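Local coordinates for protein processed glycerol phosphate lipoteichoic acid synthase 2 (Bacillus subtilis, PDB 2W8D) that binds a magnesium ion and belongs, through its sulfatase-type domain, to the alkaline phosphatase clan, at residues G349-P354 and K379-L384; S360-D365 and G369-E374; S94-A99 and K386-M391. One frame throughout, in Å; residues are numbered along the deposited sequence.

Contact 1. Residues G349-P354 and K379-L384; sequences GDFISP and KSEDSL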
# COMPACT_ATOMS: atom_id res chain seq x y z
N GLY A 349 -9.03 -14.42 6.27
CA GLY A 349 -9.21 -14.91 7.65
C GLY A 349 -7.95 -15.56 8.24
O GLY A 349 -7.86 -15.70 9.45
N ASP A 350 -7.00 -16.01 7.40
CA ASP A 350 -5.66 -16.31 7.87
C ASP A 350 -5.13 -15.05 8.56
O ASP A 350 -5.72 -13.95 8.48
CB ASP A 350 -4.74 -16.70 6.70
CG ASP A 350 -5.19 -18.01 6.01
OD1 ASP A 350 -6.11 -18.70 6.51
OD2 ASP A 350 -4.64 -18.36 4.95
N PHE A 351 -4.04 -15.22 9.29
CA PHE A 351 -3.40 -14.08 9.91
C PHE A 351 -1.97 -14.35 10.24
O PHE A 351 -1.52 -15.48 10.20
CB PHE A 351 -4.18 -13.55 11.13
CG PHE A 351 -4.10 -14.40 12.36
CD1 PHE A 351 -3.05 -14.25 13.27
CD2 PHE A 351 -5.15 -15.27 12.70
CE1 PHE A 351 -3.00 -15.02 14.46
CE2 PHE A 351 -5.11 -16.03 13.88
CZ PHE A 351 -4.04 -15.90 14.75
N ILE A 352 -1.24 -13.28 10.56
CA ILE A 352 0.12 -13.41 11.02
C ILE A 352 0.34 -12.45 12.16
O ILE A 352 -0.21 -11.35 12.16
CB ILE A 352 1.14 -13.23 9.91
CG1 ILE A 352 2.55 -13.53 10.43
CG2 ILE A 352 1.10 -11.79 9.32
CD1 ILE A 352 3.53 -13.84 9.35
N SER A 353 1.13 -12.89 13.14
CA SER A 353 1.53 -12.05 14.26
C SER A 353 2.93 -12.49 14.72
O SER A 353 3.43 -13.51 14.26
CB SER A 353 0.54 -12.23 15.40
OG SER A 353 0.88 -13.36 16.16
N PRO A 354 3.56 -11.72 15.63
CA PRO A 354 4.89 -12.16 16.06
C PRO A 354 4.86 -13.56 16.65
O PRO A 354 5.82 -14.30 16.51
CB PRO A 354 5.28 -11.12 17.13
CG PRO A 354 4.51 -9.89 16.75
CD PRO A 354 3.22 -10.38 16.15
N LYS A 379 -6.42 -18.89 21.58
CA LYS A 379 -7.44 -18.45 20.64
C LYS A 379 -7.71 -16.94 20.63
O LYS A 379 -8.43 -16.44 19.77
CB LYS A 379 -8.76 -19.16 20.96
CG LYS A 379 -8.84 -20.63 20.56
CD LYS A 379 -8.95 -20.81 19.03
CE LYS A 379 -7.68 -21.40 18.43
NZ LYS A 379 -7.52 -22.82 18.86
N SER A 380 -7.17 -16.21 21.60
CA SER A 380 -7.43 -14.77 21.71
C SER A 380 -7.00 -13.96 20.48
O SER A 380 -7.62 -12.96 20.17
CB SER A 380 -6.73 -14.20 22.94
OG SER A 380 -5.35 -13.97 22.62
N GLU A 381 -5.96 -14.39 19.77
CA GLU A 381 -5.54 -13.66 18.59
C GLU A 381 -6.51 -13.89 17.45
O GLU A 381 -6.86 -12.96 16.72
CB GLU A 381 -4.10 -14.00 18.14
CG GLU A 381 -3.03 -13.61 19.18
CD GLU A 381 -1.61 -13.45 18.59
OE1 GLU A 381 -1.41 -13.73 17.39
OE2 GLU A 381 -0.68 -13.05 19.34
N ASP A 382 -6.91 -15.14 17.26
CA ASP A 382 -7.87 -15.47 16.20
C ASP A 382 -9.17 -14.64 16.36
O ASP A 382 -9.69 -14.11 15.38
CB ASP A 382 -8.15 -16.96 16.20
CG ASP A 382 -9.18 -17.36 15.15
OD1 ASP A 382 -10.33 -17.74 15.54
OD2 ASP A 382 -8.82 -17.30 13.95
N SER A 383 -9.68 -14.54 17.60
CA SER A 383 -10.87 -13.72 17.88
C SER A 383 -10.67 -12.24 17.56
O SER A 383 -11.60 -11.61 17.09
CB SER A 383 -11.31 -13.84 19.35
OG SER A 383 -11.53 -15.20 19.70
N LEU A 384 -9.49 -11.70 17.85
CA LEU A 384 -9.19 -10.31 17.55
C LEU A 384 -9.28 -10.09 16.04
O LEU A 384 -9.85 -9.09 15.59
CB LEU A 384 -7.81 -9.87 18.10
CG LEU A 384 -7.65 -9.61 19.62
CD1 LEU A 384 -6.21 -9.41 19.98
CD2 LEU A 384 -8.45 -8.40 20.09
O HOH W 1 1.51 -11.78 18.84
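The ring of F351 leads with its far end, CE1, CZ and CE2, into the first turn of the helix, and it is met at a slant rather than squarely on a face or at an edge. On one flank F351 CE1 lies 3.6 Å from E381 OE1; on the other, F351 CE2 is the same 3.6 Å from D382 CA. CZ lies between, 3.9 Å from E381 CB. Neither carboxylate is stacked on the ring: the plane of E381 is turned 48° from it, that of D382 34°. The ring therefore packs against helix backbone and CB atoms as well as carboxylate oxygens, and D382 directs its own OD2 to a salt bridge with K358.

This is a helix laid on one side of an antiparallel sheet, here the five-stranded meander running from 344-345 to 371-372. F351 and S353, two residues apart along the chain, both turn toward the helix, while I352 between them points away.

The polar half of the contact belongs to S353, whose OG donates to E381 OE1 at 2.6 Å, reaching the syn lone pair. E381 gets there with its chain extended beyond CG, while the serine hydroxyl sits between its own backbone N and carbonyl carbon (chi1 84°). A water completes the grip by donating to both residues, 2.6 Å from E381 OE2 and 3.2 Å from S353 OG. The same hydroxyl also receives the backbone N-H of Y356, which fixes its rotation further.

Contact 2. Residues S360-D365 and G369-E374; sequences SGKYYD and GKELDE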
# COMPACT_ATOMS: atom_id res chain seq x y z
N SER A 360 -5.08 -21.66 6.54
CA SER A 360 -6.14 -22.69 6.37
C SER A 360 -6.35 -23.49 7.64
O SER A 360 -6.36 -24.72 7.60
CB SER A 360 -5.82 -23.65 5.20
OG SER A 360 -5.17 -22.94 4.16
N GLY A 361 -6.50 -22.80 8.76
CA GLY A 361 -6.74 -23.47 10.04
C GLY A 361 -5.56 -24.14 10.73
O GLY A 361 -5.71 -24.68 11.81
N LYS A 362 -4.37 -24.14 10.13
CA LYS A 362 -3.19 -24.63 10.83
C LYS A 362 -2.38 -23.47 11.46
O LYS A 362 -2.28 -22.37 10.90
CB LYS A 362 -2.31 -25.44 9.88
CG LYS A 362 -2.89 -26.78 9.51
CD LYS A 362 -2.02 -27.42 8.42
CE LYS A 362 -2.17 -28.94 8.35
NZ LYS A 362 -3.52 -29.36 7.89
N TYR A 363 -1.81 -23.73 12.63
CA TYR A 363 -0.98 -22.75 13.30
C TYR A 363 0.50 -23.13 13.30
O TYR A 363 0.87 -24.27 13.60
CB TYR A 363 -1.38 -22.58 14.75
CG TYR A 363 -2.63 -21.81 15.00
CD1 TYR A 363 -2.59 -20.42 15.20
CD2 TYR A 363 -3.86 -22.45 15.11
CE1 TYR A 363 -3.76 -19.71 15.48
CE2 TYR A 363 -5.01 -21.75 15.38
CZ TYR A 363 -4.95 -20.38 15.57
OH TYR A 363 -6.11 -19.68 15.84
N TYR A 364 1.33 -22.14 13.04
CA TYR A 364 2.75 -22.32 13.08
C TYR A 364 3.34 -21.28 13.98
O TYR A 364 2.76 -20.18 14.13
CB TYR A 364 3.34 -22.15 11.68
CG TYR A 364 2.70 -23.03 10.64
CD1 TYR A 364 3.27 -24.24 10.28
CD2 TYR A 364 1.54 -22.62 10.00
CE1 TYR A 364 2.67 -25.04 9.30
CE2 TYR A 364 0.94 -23.41 9.02
CZ TYR A 364 1.51 -24.60 8.67
OH TYR A 364 0.89 -25.35 7.71
N ASP A 365 4.48 -21.61 14.58
CA ASP A 365 5.24 -20.61 15.29
C ASP A 365 5.83 -19.64 14.27
O ASP A 365 6.57 -20.05 13.38
CB ASP A 365 6.35 -21.25 16.14
CG ASP A 365 7.19 -20.21 16.85
OD1 ASP A 365 6.65 -19.52 17.76
OD2 ASP A 365 8.37 -20.05 16.49
N GLY A 369 8.62 -21.50 12.16
CA GLY A 369 7.85 -22.37 11.23
C GLY A 369 7.33 -23.69 11.78
O GLY A 369 6.63 -24.43 11.09
N LYS A 370 7.69 -24.00 13.02
CA LYS A 370 7.24 -25.25 13.66
C LYS A 370 5.71 -25.33 13.75
O LYS A 370 5.06 -24.40 14.22
CB LYS A 370 7.86 -25.39 15.05
CG LYS A 370 7.74 -26.78 15.66
CD LYS A 370 8.09 -27.88 14.63
CE LYS A 370 8.34 -29.25 15.28
NZ LYS A 370 9.77 -29.37 15.72
N GLU A 371 5.14 -26.42 13.27
CA GLU A 371 3.69 -26.60 13.34
C GLU A 371 3.28 -26.79 14.80
O GLU A 371 3.94 -27.48 15.53
CB GLU A 371 3.19 -27.75 12.46
CG GLU A 371 1.66 -27.67 12.17
CD GLU A 371 1.19 -28.57 11.02
OE1 GLU A 371 2.02 -28.92 10.14
OE2 GLU A 371 -0.02 -28.92 11.00
N LEU A 372 2.21 -26.11 15.20
CA LEU A 372 1.67 -26.15 16.53
C LEU A 372 0.36 -26.94 16.54
O LEU A 372 -0.47 -26.74 15.66
CB LEU A 372 1.35 -24.72 16.97
CG LEU A 372 2.34 -23.89 17.77
CD1 LEU A 372 3.79 -24.32 17.59
CD2 LEU A 372 2.14 -22.44 17.46
N ASP A 373 0.15 -27.82 17.51
CA ASP A 373 -1.20 -28.35 17.62
C ASP A 373 -2.18 -27.39 18.28
O ASP A 373 -1.84 -26.64 19.21
CB ASP A 373 -1.27 -29.81 18.14
CG ASP A 373 -0.36 -30.07 19.31
OD1 ASP A 373 -0.41 -29.31 20.30
OD2 ASP A 373 0.38 -31.08 19.27
N GLU A 374 -3.39 -27.39 17.73
CA GLU A 374 -4.53 -26.60 18.18
C GLU A 374 -4.67 -26.49 19.69
O GLU A 374 -5.05 -25.43 20.19
CB GLU A 374 -5.82 -27.20 17.59
CG GLU A 374 -6.28 -26.57 16.28
CD GLU A 374 -7.63 -25.87 16.41
OE1 GLU A 374 -7.95 -24.97 15.57
OE2 GLU A 374 -8.39 -26.19 17.34
O HOH W 2 -8.24 -24.30 12.94
O HOH W 3 -2.49 -26.09 14.20
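The first torsions of Y364 and E371, cross-strand neighbours on one face, lay the glutamate chain along the ring: the tyrosine CG lies opposite its carbonyl carbon, beside the backbone N (chi1 -54°), whereas the glutamate CG lies opposite its backbone N (chi1 -162°), and its extended chain runs past the ring. Y364 CE1 comes to 4.0 Å from E371 CG, and G369 O approaches the ring edge, 3.5 Å from Y364 CD1. Beyond the ring, E371 OE2 lies 3.4 Å from K362 CE, a contact with the aliphatic part of the lysine, since its ammonium group stays too far off for a salt bridge.

The backbones form a beta hairpin in which Y364 and E371 are an antiparallel non-hydrogen-bonded pair. D365 N donates to K370 O at 2.9 Å as a straight rung, while the more bent bond from G369 N to D365 O, 2.8 Å, closes the turn. L372 N gives a nearly straight bond to Y363 O, also 2.8 Å, but beyond it the strands diverge, and a water joins Y363 N to L372 O instead. A second water links G361 O to E374 OE1.

On the other face Y363 CB packs 4.1 Å from L372 CB. That face continues onto strand 356-359, where the Y363 ring makes an edge-to-face contact with Y356, and it looks toward the start of helix 380-397, while the short, weakly bonded strand 371-372 is the outermost of the sheet within this chain, beside 362-365.

Contact 3. Residues S94-A99 and K386-M391; sequences SLYPLA and KKELEM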
# COMPACT_ATOMS: atom_id res chain seq x y z
N SER A 94 -8.57 2.88 5.32
CA SER A 94 -8.29 2.04 6.49
C SER A 94 -9.48 1.13 6.75
O SER A 94 -9.95 0.96 7.88
CB SER A 94 -7.90 2.88 7.71
OG SER A 94 -7.32 2.07 8.71
N LEU A 95 -9.99 0.58 5.66
CA LEU A 95 -11.05 -0.41 5.67
C LEU A 95 -10.69 -1.53 4.72
O LEU A 95 -10.13 -1.30 3.65
CB LEU A 95 -12.39 0.21 5.26
CG LEU A 95 -13.06 1.25 6.14
CD1 LEU A 95 -14.29 1.79 5.40
CD2 LEU A 95 -13.41 0.61 7.51
N TYR A 96 -11.01 -2.75 5.11
CA TYR A 96 -10.71 -3.92 4.28
C TYR A 96 -11.55 -3.97 2.99
O TYR A 96 -12.71 -3.54 2.97
CB TYR A 96 -10.92 -5.21 5.09
CG TYR A 96 -9.89 -5.35 6.16
CD1 TYR A 96 -8.69 -6.02 5.90
CD2 TYR A 96 -10.09 -4.80 7.42
CE1 TYR A 96 -7.71 -6.13 6.89
CE2 TYR A 96 -9.14 -4.88 8.39
CZ TYR A 96 -7.96 -5.56 8.15
OH TYR A 96 -7.02 -5.64 9.15
N PRO A 97 -10.95 -4.49 1.92
CA PRO A 97 -11.62 -4.72 0.65
C PRO A 97 -12.59 -5.89 0.79
O PRO A 97 -12.73 -6.46 1.88
CB PRO A 97 -10.47 -5.13 -0.26
CG PRO A 97 -9.53 -5.86 0.69
CD PRO A 97 -9.56 -5.01 1.93
N LEU A 98 -13.27 -6.25 -0.29
CA LEU A 98 -14.26 -7.35 -0.20
C LEU A 98 -13.54 -8.71 -0.12
O LEU A 98 -12.44 -8.86 -0.64
CB LEU A 98 -15.20 -7.33 -1.40
CG LEU A 98 -16.09 -6.11 -1.68
CD1 LEU A 98 -16.82 -6.30 -2.99
CD2 LEU A 98 -17.12 -6.03 -0.58
N ALA A 99 -14.17 -9.67 0.54
CA ALA A 99 -13.68 -11.02 0.60
C ALA A 99 -13.64 -11.72 -0.76
O ALA A 99 -12.76 -12.57 -0.96
CB ALA A 99 -14.52 -11.88 1.63
N LYS A 386 -11.04 -11.98 13.72
CA LYS A 386 -12.41 -12.11 13.27
C LYS A 386 -13.16 -10.81 13.47
O LYS A 386 -13.77 -10.31 12.52
CB LYS A 386 -13.13 -13.29 13.96
CG LYS A 386 -12.64 -14.67 13.43
CD LYS A 386 -13.35 -15.87 14.08
CE LYS A 386 -13.22 -15.87 15.63
NZ LYS A 386 -13.46 -17.18 16.30
N LYS A 387 -13.10 -10.29 14.70
CA LYS A 387 -13.69 -9.01 15.07
C LYS A 387 -13.18 -7.83 14.23
O LYS A 387 -13.98 -7.01 13.76
CB LYS A 387 -13.48 -8.73 16.56
CG LYS A 387 -14.66 -9.07 17.43
CD LYS A 387 -14.19 -9.35 18.84
CE LYS A 387 -15.29 -10.00 19.68
NZ LYS A 387 -14.72 -11.12 20.45
N GLU A 388 -11.86 -7.74 14.01
CA GLU A 388 -11.31 -6.66 13.20
C GLU A 388 -11.93 -6.70 11.80
O GLU A 388 -12.40 -5.69 11.31
CB GLU A 388 -9.75 -6.69 13.16
CG GLU A 388 -9.13 -5.55 12.31
CD GLU A 388 -7.63 -5.28 12.54
OE1 GLU A 388 -7.12 -5.49 13.68
OE2 GLU A 388 -6.96 -4.79 11.58
N LEU A 389 -11.95 -7.87 11.18
CA LEU A 389 -12.56 -8.05 9.86
C LEU A 389 -14.08 -7.79 9.88
O LEU A 389 -14.61 -7.12 9.00
CB LEU A 389 -12.25 -9.44 9.31
CG LEU A 389 -10.80 -9.67 8.85
CD1 LEU A 389 -10.66 -11.13 8.35
CD2 LEU A 389 -10.36 -8.64 7.76
N GLU A 390 -14.76 -8.31 10.91
CA GLU A 390 -16.21 -8.17 11.02
C GLU A 390 -16.66 -6.69 11.08
O GLU A 390 -17.61 -6.29 10.41
CB GLU A 390 -16.69 -8.97 12.23
CG GLU A 390 -18.17 -8.94 12.53
CD GLU A 390 -18.50 -9.42 13.96
OE1 GLU A 390 -17.56 -9.65 14.77
OE2 GLU A 390 -19.70 -9.57 14.29
N MSE A 391 -15.95 -5.88 11.87
CA MSE A 391 -16.32 -4.47 12.04
C MSE A 391 -16.18 -3.73 10.73
O MSE A 391 -17.08 -3.00 10.33
CB MSE A 391 -15.51 -3.80 13.15
CG MSE A 391 -15.78 -4.38 14.54
SE MSE A 391 -17.67 -4.32 15.13
CE MSE A 391 -18.16 -6.19 14.90
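The loop that follows helix 86-93, within the sulfatase family region, meets residues 386-391 of the last helix, 380-397, mainly through Y96, which reaches out to E388 and L389, consecutive residues of the helix. The leucine takes a face of the ring. L389 CD2 stands 3.5 Å from the centroid of the Y96 ring and only 9° off its normal, a well-centred CH-pi contact in which a single methyl touches ring carbons all round; Y96 CD1 is the closest of them, at 3.6 Å. The glutamate works at the edge. Y96 OH donates to E388 OE2 at 2.6 Å, and this oxygen lies near the plane of the ring.

The arrangement is loop-to-helix packing that bridges regions far apart in sequence, joining the loop after helix 86-93 to helix 380-397, nearly 290 residues later. P345, on the first strand of the small antiparallel sheet, touches Y96, E388 and L389 alike.

E388 reaches the hydroxyl with CG opposite its backbone N (chi1 -180°) and the rest of the chain extended. Its carboxylate is steeply turned against the ring, and the phenol comes to OE2 on the anti side, 35° out of the carboxylate plane. The same OE2 carries a salt bridge from R341, an arrangement that would favour a charged glutamate, and Q78 adds a weak hydrogen bond to the tyrosine hydroxyl. At the other end of the residue, Y96 N is hydrogen-bonded to S392 OG, about one turn farther along the helix.

In the fold
Helix 380-397 serves contacts 1 and 3 in turn, its first turn meeting strand 351-352 and its middle the loop 94-99; their centres lie about 13 Å apart, and G349 CA touches L389 CD1 at 4.1 Å. Contact 2, centred about 12 Å from contact 1, reaches it through Y363, whose OH is 3.4 Å from D382 CB, and through D350 OD1, probably hydrogen-bonded to S360 N. Contacts 2 and 3 do not touch, with nearest atoms about 8 Å apart. None of the magnesium ligands, E40, T84 (seen as phosphothreonine), D258 and H259, takes part in the three contacts.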